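PDB 1K0D: transcriptional regulator URE2 from Saccharomyces cerevisiae, which down-regulates genes of nitrogen utilisation by holding the phosphorylated GATA transcriptional activators in the cytoplasm, and has glutathione peroxidase activity. Local coordinates for residues Leu107-Asp111 and Leu112-Ser116; Phe237-Val240 and Tyr241-Thr244. One frame throughout, in Å; residues are numbered along the deposited sequence.

Contact 1 of 2, residues Leu107-Asp111 and Leu112-Ser116; sequences LWSDD and LADQS
Gln-115 lies across the indole of Trp-108, its CG standing over one face of the six-membered ring in a CH-pi contact, 3.9 Å from the ring centroid and 22° off the ring normal. The two side chains cross at about a right angle. This is the tightly packed side. With CG of Trp-108 anti to its backbone N (chi1 -173°), the indole swings in beneath the glutamine, and Leu-92 and Val-95 of helix 87-102 and Ile-118 of helix 112-142 also touch it.

Between this layer and the surface runs the N-terminal cap of helix 112-142, the first long helix of the all-helical GST C-terminal domain. Asp-111 is the N-cap: its OD2 accepts from Asp-114 N at 3.0 Å, met from above the carboxylate plane, while its carbonyl O takes Gln-115 N at 2.9 Å in the first turn. Two residues before the cap, Ser-109 OG accepts from Asp-111 N at 3.2 Å, closing an ST turn that leads the chain into the helix. The same hydroxyl makes a weak bond to Asp-114 OD1, 3.3 Å away.

The outer side is looser and acidic. Asp-111 OD2 and Asp-114 OD2 come within 3.6 Å of each other; the positive end of the helix dipole probably eases their repulsion. Asp-110, exposed, turns its CB away from the helix and leans on Tyr-99 and Pro-105, whereas Leu-112 and Ala-113 pack on Lys-100 and Leu-82 of the second subunit, respectively.

Contact 2 of 2, residues Phe237-Val240 and Tyr241-Thr244; sequences FPEV and YKWT
Glu-239 and Lys-242, three residues apart, form the salt bridge of the first two turns of helix 238-248: Lys-242 NZ lies 2.9 Å from Glu-239 OE2, well above the carboxylate plane (65° out of it). Both chains are bent, the glutamate at chi2 (-65°) and the lysine at chi4, near its end. Arg-173 also binds OE2, so one carboxylate oxygen serves two cations.

The backbone bonds are the i to i+4 set of an alpha-helix, beginning at the N-cap residue Phe-237, whose O accepts from Tyr-241 N at 3.0 Å. Val-240 O takes two donors, Thr-244 N at 2.9 Å and Thr-244 OG1 at 2.6 Å, which approach from opposite faces of its carbonyl plane. The hydroxyl of the buried Thr-244 thus gives its proton back to its own helix. The same carbonyl O meets the indole of Trp-243 at its edge, in plane.

Apolar contact is confined mainly to Val-240. Its CG1, anti to the backbone N (chi1 171°), reaches Trp-243 CE3 at 3.8 Å.

Helix 148-176 flanks the start of the segment: Glu-166 accepts from the backbone N of Glu-239 and Val-240, and Val-165 packs on Val-240. Beyond Trp-243, whose NE1 bonds Asp-216, lies helix 220-223, with Asn-223 touching both Trp-243 and Thr-244.

In the fold
Contact 1 precedes contact 2 along the chain, and the two do not touch: their centres are 24 Å apart and their nearest atoms about 11 Å. Both are local contacts at the N-terminal ends of helices in the C-terminal, helical part of the GST fold, the first opening helix 112-142 and the second helix 238-248. Contact 1 faces the thioredoxin-like domain's last helix, 87-102, and the second subunit, so it lies at the domain junction and the dimer interface. Contact 2 is set against helix 148-176 within its own subunit. Both lie away from the glutathione site.

Contact 1 of 2, residues Leu107-Asp111 and Leu112-Ser116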
ATOM      1  N   LEU B 107       5.204 -15.131 -10.807  1.00 25.59           N
ATOM      2  CA  LEU B 107       4.836 -14.529  -9.522  1.00 26.51           C
ATOM      3  C   LEU B 107       3.674 -13.540  -9.677  1.00 27.88           C
ATOM      4  O   LEU B 107       3.397 -12.742  -8.780  1.00 26.95           O
ATOM      5  CB  LEU B 107       6.037 -13.784  -8.924  1.00 27.58           C
ATOM      6  CG  LEU B 107       7.377 -14.503  -8.745  1.00 27.54           C
ATOM      7  CD1 LEU B 107       8.418 -13.505  -8.280  1.00 26.35           C
ATOM      8  CD2 LEU B 107       7.239 -15.627  -7.736  1.00 29.73           C
ATOM      9  N   TRP B 108       2.977 -13.620 -10.801  1.00 28.16           N
ATOM     10  CA  TRP B 108       1.901 -12.680 -11.096  1.00 28.80           C
ATOM     11  C   TRP B 108       0.794 -13.448 -11.821  1.00 30.47           C
ATOM     12  O   TRP B 108       0.654 -14.662 -11.647  1.00 29.34           O
ATOM     13  CB  TRP B 108       2.510 -11.577 -11.980  1.00 27.52           C
ATOM     14  CG  TRP B 108       1.683 -10.354 -12.320  1.00 30.11           C
ATOM     15  CD1 TRP B 108       1.629  -9.733 -13.541  1.00 29.21           C
ATOM     16  CD2 TRP B 108       0.877  -9.563 -11.438  1.00 29.66           C
ATOM     17  NE1 TRP B 108       0.848  -8.613 -13.472  1.00 30.94           N
ATOM     18  CE2 TRP B 108       0.371  -8.481 -12.196  1.00 31.28           C
ATOM     19  CE3 TRP B 108       0.536  -9.657 -10.086  1.00 30.36           C
ATOM     20  CZ2 TRP B 108      -0.460  -7.503 -11.647  1.00 31.45           C
ATOM     21  CZ3 TRP B 108      -0.291  -8.683  -9.536  1.00 32.09           C
ATOM     22  CH2 TRP B 108      -0.780  -7.619 -10.317  1.00 35.16           C
ATOM     23  N   SER B 109       0.004 -12.747 -12.626  1.00 30.54           N
ATOM     24  CA  SER B 109      -1.059 -13.396 -13.376  1.00 31.08           C
ATOM     25  C   SER B 109      -1.503 -12.506 -14.524  1.00 32.35           C
ATOM     26  O   SER B 109      -1.503 -11.280 -14.401  1.00 33.86           O
ATOM     27  CB  SER B 109      -2.253 -13.692 -12.473  1.00 30.28           C
ATOM     28  OG  SER B 109      -3.288 -14.336 -13.203  1.00 31.03           O
ATOM     29  N   ASP B 110      -1.871 -13.127 -15.637  1.00 32.11           N
ATOM     30  CA  ASP B 110      -2.334 -12.387 -16.800  1.00 34.21           C
ATOM     31  C   ASP B 110      -3.850 -12.205 -16.728  1.00 33.14           C
ATOM     32  O   ASP B 110      -4.457 -11.630 -17.627  1.00 33.78           O
ATOM     33  CB  ASP B 110      -1.968 -13.138 -18.084  1.00 36.34           C
ATOM     34  CG  ASP B 110      -2.377 -14.602 -18.041  1.00 39.98           C
ATOM     35  OD1 ASP B 110      -3.522 -14.903 -17.636  1.00 42.77           O
ATOM     36  OD2 ASP B 110      -1.552 -15.459 -18.419  1.00 41.18           O
ATOM     37  N   ASP B 111      -4.447 -12.696 -15.646  1.00 32.95           N
ATOM     38  CA  ASP B 111      -5.892 -12.620 -15.433  1.00 32.84           C
ATOM     39  C   ASP B 111      -6.270 -11.499 -14.450  1.00 31.44           C
ATOM     40  O   ASP B 111      -5.793 -11.475 -13.310  1.00 29.78           O
ATOM     41  CB  ASP B 111      -6.384 -13.970 -14.914  1.00 35.36           C
ATOM     42  CG  ASP B 111      -7.858 -13.972 -14.586  1.00 41.16           C
ATOM     43  OD1 ASP B 111      -8.680 -13.830 -15.517  1.00 46.29           O
ATOM     44  OD2 ASP B 111      -8.200 -14.120 -13.394  1.00 44.95           O
ATOM     45  N   LEU B 112      -7.125 -10.578 -14.899  1.00 30.83           N
ATOM     46  CA  LEU B 112      -7.567  -9.451 -14.075  1.00 30.82           C
ATOM     47  C   LEU B 112      -8.088  -9.885 -12.715  1.00 28.24           C
ATOM     48  O   LEU B 112      -7.753  -9.283 -11.698  1.00 26.17           O
ATOM     49  CB  LEU B 112      -8.664  -8.648 -14.789  1.00 35.58           C
ATOM     50  CG  LEU B 112      -8.272  -7.527 -15.761  1.00 39.61           C
ATOM     51  CD1 LEU B 112      -7.421  -8.069 -16.895  1.00 42.41           C
ATOM     52  CD2 LEU B 112      -9.541  -6.884 -16.317  1.00 41.02           C
ATOM     53  N   ALA B 113      -8.913 -10.927 -12.705  1.00 25.62           N
ATOM     54  CA  ALA B 113      -9.482 -11.445 -11.467  1.00 26.44           C
ATOM     55  C   ALA B 113      -8.393 -11.861 -10.480  1.00 26.66           C
ATOM     56  O   ALA B 113      -8.463 -11.527  -9.298  1.00 25.29           O
ATOM     57  CB  ALA B 113     -10.395 -12.626 -11.763  1.00 26.60           C
ATOM     58  N   ASP B 114      -7.395 -12.597 -10.967  1.00 27.29           N
ATOM     59  CA  ASP B 114      -6.293 -13.047 -10.118  1.00 27.76           C
ATOM     60  C   ASP B 114      -5.444 -11.864  -9.650  1.00 24.81           C
ATOM     61  O   ASP B 114      -5.050 -11.805  -8.490  1.00 22.82           O
ATOM     62  CB  ASP B 114      -5.412 -14.049 -10.871  1.00 31.16           C
ATOM     63  CG  ASP B 114      -6.057 -15.417 -10.989  1.00 36.10           C
ATOM     64  OD1 ASP B 114      -5.502 -16.279 -11.702  1.00 39.82           O
ATOM     65  OD2 ASP B 114      -7.113 -15.633 -10.359  1.00 37.13           O
ATOM     66  N   GLN B 115      -5.170 -10.928 -10.553  1.00 22.49           N
ATOM     67  CA  GLN B 115      -4.380  -9.757 -10.196  1.00 23.55           C
ATOM     68  C   GLN B 115      -5.028  -8.970  -9.066  1.00 23.16           C
ATOM     69  O   GLN B 115      -4.327  -8.468  -8.190  1.00 24.53           O
ATOM     70  CB  GLN B 115      -4.189  -8.832 -11.399  1.00 24.08           C
ATOM     71  CG  GLN B 115      -3.344  -9.419 -12.513  1.00 25.19           C
ATOM     72  CD  GLN B 115      -3.227  -8.489 -13.704  1.00 24.81           C
ATOM     73  OE1 GLN B 115      -2.610  -8.833 -14.713  1.00 26.75           O
ATOM     74  NE2 GLN B 115      -3.814  -7.304 -13.593  1.00 19.54           N
ATOM     75  N   SER B 116      -6.356  -8.860  -9.078  1.00 22.53           N
ATOM     76  CA  SER B 116      -7.053  -8.120  -8.029  1.00 24.47           C
ATOM     77  C   SER B 116      -6.945  -8.844  -6.689  1.00 25.36           C
ATOM     78  O   SER B 116      -6.960  -8.210  -5.631  1.00 26.85           O
ATOM     79  CB  SER B 116      -8.529  -7.919  -8.388  1.00 25.80           C
ATOM     80  OG  SER B 116      -9.283  -9.108  -8.200  1.00 30.14           O
TER

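Contact 2 of 2, residues Phe237-Val240 and Tyr241-Thr244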
ATOM      1  N   PHE B 237       0.928 -19.942  14.619  1.00 32.51           N
ATOM      2  CA  PHE B 237       0.306 -20.002  13.295  1.00 30.30           C
ATOM      3  C   PHE B 237       0.927 -21.068  12.391  1.00 29.23           C
ATOM      4  O   PHE B 237       1.659 -20.757  11.453  1.00 26.64           O
ATOM      5  CB  PHE B 237       0.390 -18.622  12.624  1.00 28.86           C
ATOM      6  CG  PHE B 237      -0.173 -17.505  13.465  1.00 27.18           C
ATOM      7  CD1 PHE B 237       0.661 -16.719  14.254  1.00 25.22           C
ATOM      8  CD2 PHE B 237      -1.542 -17.266  13.499  1.00 26.71           C
ATOM      9  CE1 PHE B 237       0.137 -15.713  15.067  1.00 25.99           C
ATOM     10  CE2 PHE B 237      -2.075 -16.262  14.309  1.00 25.94           C
ATOM     11  CZ  PHE B 237      -1.232 -15.483  15.095  1.00 24.29           C
ATOM     12  N   PRO B 238       0.618 -22.348  12.657  1.00 30.67           N
ATOM     13  CA  PRO B 238       1.113 -23.512  11.912  1.00 30.75           C
ATOM     14  C   PRO B 238       1.149 -23.354  10.389  1.00 29.91           C
ATOM     15  O   PRO B 238       2.193 -23.543   9.766  1.00 29.71           O
ATOM     16  CB  PRO B 238       0.164 -24.625  12.358  1.00 31.23           C
ATOM     17  CG  PRO B 238      -0.115 -24.259  13.766  1.00 30.31           C
ATOM     18  CD  PRO B 238      -0.379 -22.770  13.659  1.00 31.72           C
ATOM     19  N   GLU B 239       0.008 -23.029   9.791  1.00 29.57           N
ATOM     20  CA  GLU B 239      -0.062 -22.858   8.340  1.00 31.08           C
ATOM     21  C   GLU B 239       0.909 -21.781   7.835  1.00 28.91           C
ATOM     22  O   GLU B 239       1.595 -21.975   6.829  1.00 28.21           O
ATOM     23  CB  GLU B 239      -1.490 -22.505   7.913  1.00 32.27           C
ATOM     24  CG  GLU B 239      -2.478 -23.662   7.968  1.00 38.09           C
ATOM     25  CD  GLU B 239      -2.146 -24.766   6.973  1.00 40.73           C
ATOM     26  OE1 GLU B 239      -1.944 -24.456   5.779  1.00 43.81           O
ATOM     27  OE2 GLU B 239      -2.095 -25.945   7.382  1.00 43.48           O
ATOM     28  N   VAL B 240       0.963 -20.647   8.525  1.00 27.41           N
ATOM     29  CA  VAL B 240       1.866 -19.571   8.124  1.00 27.76           C
ATOM     30  C   VAL B 240       3.292 -20.084   8.220  1.00 28.51           C
ATOM     31  O   VAL B 240       4.160 -19.696   7.440  1.00 29.49           O
ATOM     32  CB  VAL B 240       1.718 -18.324   9.033  1.00 25.84           C
ATOM     33  CG1 VAL B 240       2.811 -17.314   8.722  1.00 25.29           C
ATOM     34  CG2 VAL B 240       0.354 -17.688   8.817  1.00 25.41           C
ATOM     35  N   TYR B 241       3.526 -20.981   9.172  1.00 29.91           N
ATOM     36  CA  TYR B 241       4.854 -21.539   9.360  1.00 30.31           C
ATOM     37  C   TYR B 241       5.313 -22.363   8.162  1.00 30.37           C
ATOM     38  O   TYR B 241       6.420 -22.158   7.663  1.00 31.05           O
ATOM     39  CB  TYR B 241       4.903 -22.402  10.622  1.00 33.36           C
ATOM     40  CG  TYR B 241       6.292 -22.918  10.911  1.00 33.42           C
ATOM     41  CD1 TYR B 241       7.297 -22.053  11.328  1.00 33.60           C
ATOM     42  CD2 TYR B 241       6.617 -24.259  10.705  1.00 35.20           C
ATOM     43  CE1 TYR B 241       8.593 -22.502  11.531  1.00 35.61           C
ATOM     44  CE2 TYR B 241       7.916 -24.721  10.904  1.00 35.39           C
ATOM     45  CZ  TYR B 241       8.896 -23.836  11.315  1.00 36.68           C
ATOM     46  OH  TYR B 241      10.187 -24.274  11.495  1.00 39.67           O
ATOM     47  N   LYS B 242       4.479 -23.296   7.701  1.00 30.07           N
ATOM     48  CA  LYS B 242       4.843 -24.134   6.550  1.00 30.74           C
ATOM     49  C   LYS B 242       5.080 -23.253   5.323  1.00 29.34           C
ATOM     50  O   LYS B 242       6.077 -23.383   4.613  1.00 27.92           O
ATOM     51  CB  LYS B 242       3.728 -25.125   6.211  1.00 31.88           C
ATOM     52  CG  LYS B 242       3.318 -26.080   7.311  1.00 34.08           C
ATOM     53  CD  LYS B 242       2.324 -27.088   6.743  1.00 36.71           C
ATOM     54  CE  LYS B 242       1.489 -27.746   7.821  1.00 40.19           C
ATOM     55  NZ  LYS B 242       0.523 -26.776   8.403  1.00 43.00           N
ATOM     56  N   TRP B 243       4.116 -22.374   5.091  1.00 29.46           N
ATOM     57  CA  TRP B 243       4.098 -21.417   3.996  1.00 27.42           C
ATOM     58  C   TRP B 243       5.409 -20.622   3.929  1.00 27.54           C
ATOM     59  O   TRP B 243       6.065 -20.571   2.888  1.00 29.82           O
ATOM     60  CB  TRP B 243       2.894 -20.509   4.241  1.00 29.04           C
ATOM     61  CG  TRP B 243       2.673 -19.367   3.328  1.00 26.14           C
ATOM     62  CD1 TRP B 243       2.323 -19.419   2.010  1.00 26.55           C
ATOM     63  CD2 TRP B 243       2.611 -17.992   3.708  1.00 26.57           C
ATOM     64  NE1 TRP B 243       2.025 -18.156   1.549  1.00 25.58           N
ATOM     65  CE2 TRP B 243       2.194 -17.262   2.572  1.00 26.41           C
ATOM     66  CE3 TRP B 243       2.860 -17.304   4.901  1.00 24.83           C
ATOM     67  CZ2 TRP B 243       2.017 -15.873   2.599  1.00 26.09           C
ATOM     68  CZ3 TRP B 243       2.683 -15.923   4.927  1.00 26.47           C
ATOM     69  CH2 TRP B 243       2.264 -15.224   3.783  1.00 25.75           C
ATOM     70  N   THR B 244       5.795 -20.013   5.044  1.00 27.15           N
ATOM     71  CA  THR B 244       7.027 -19.236   5.095  1.00 28.91           C
ATOM     72  C   THR B 244       8.250 -20.121   4.869  1.00 29.20           C
ATOM     73  O   THR B 244       9.192 -19.720   4.186  1.00 27.99           O
ATOM     74  CB  THR B 244       7.194 -18.531   6.458  1.00 30.56           C
ATOM     75  OG1 THR B 244       5.966 -17.892   6.817  1.00 34.47           O
ATOM     76  CG2 THR B 244       8.296 -17.474   6.380  1.00 30.59           C
TER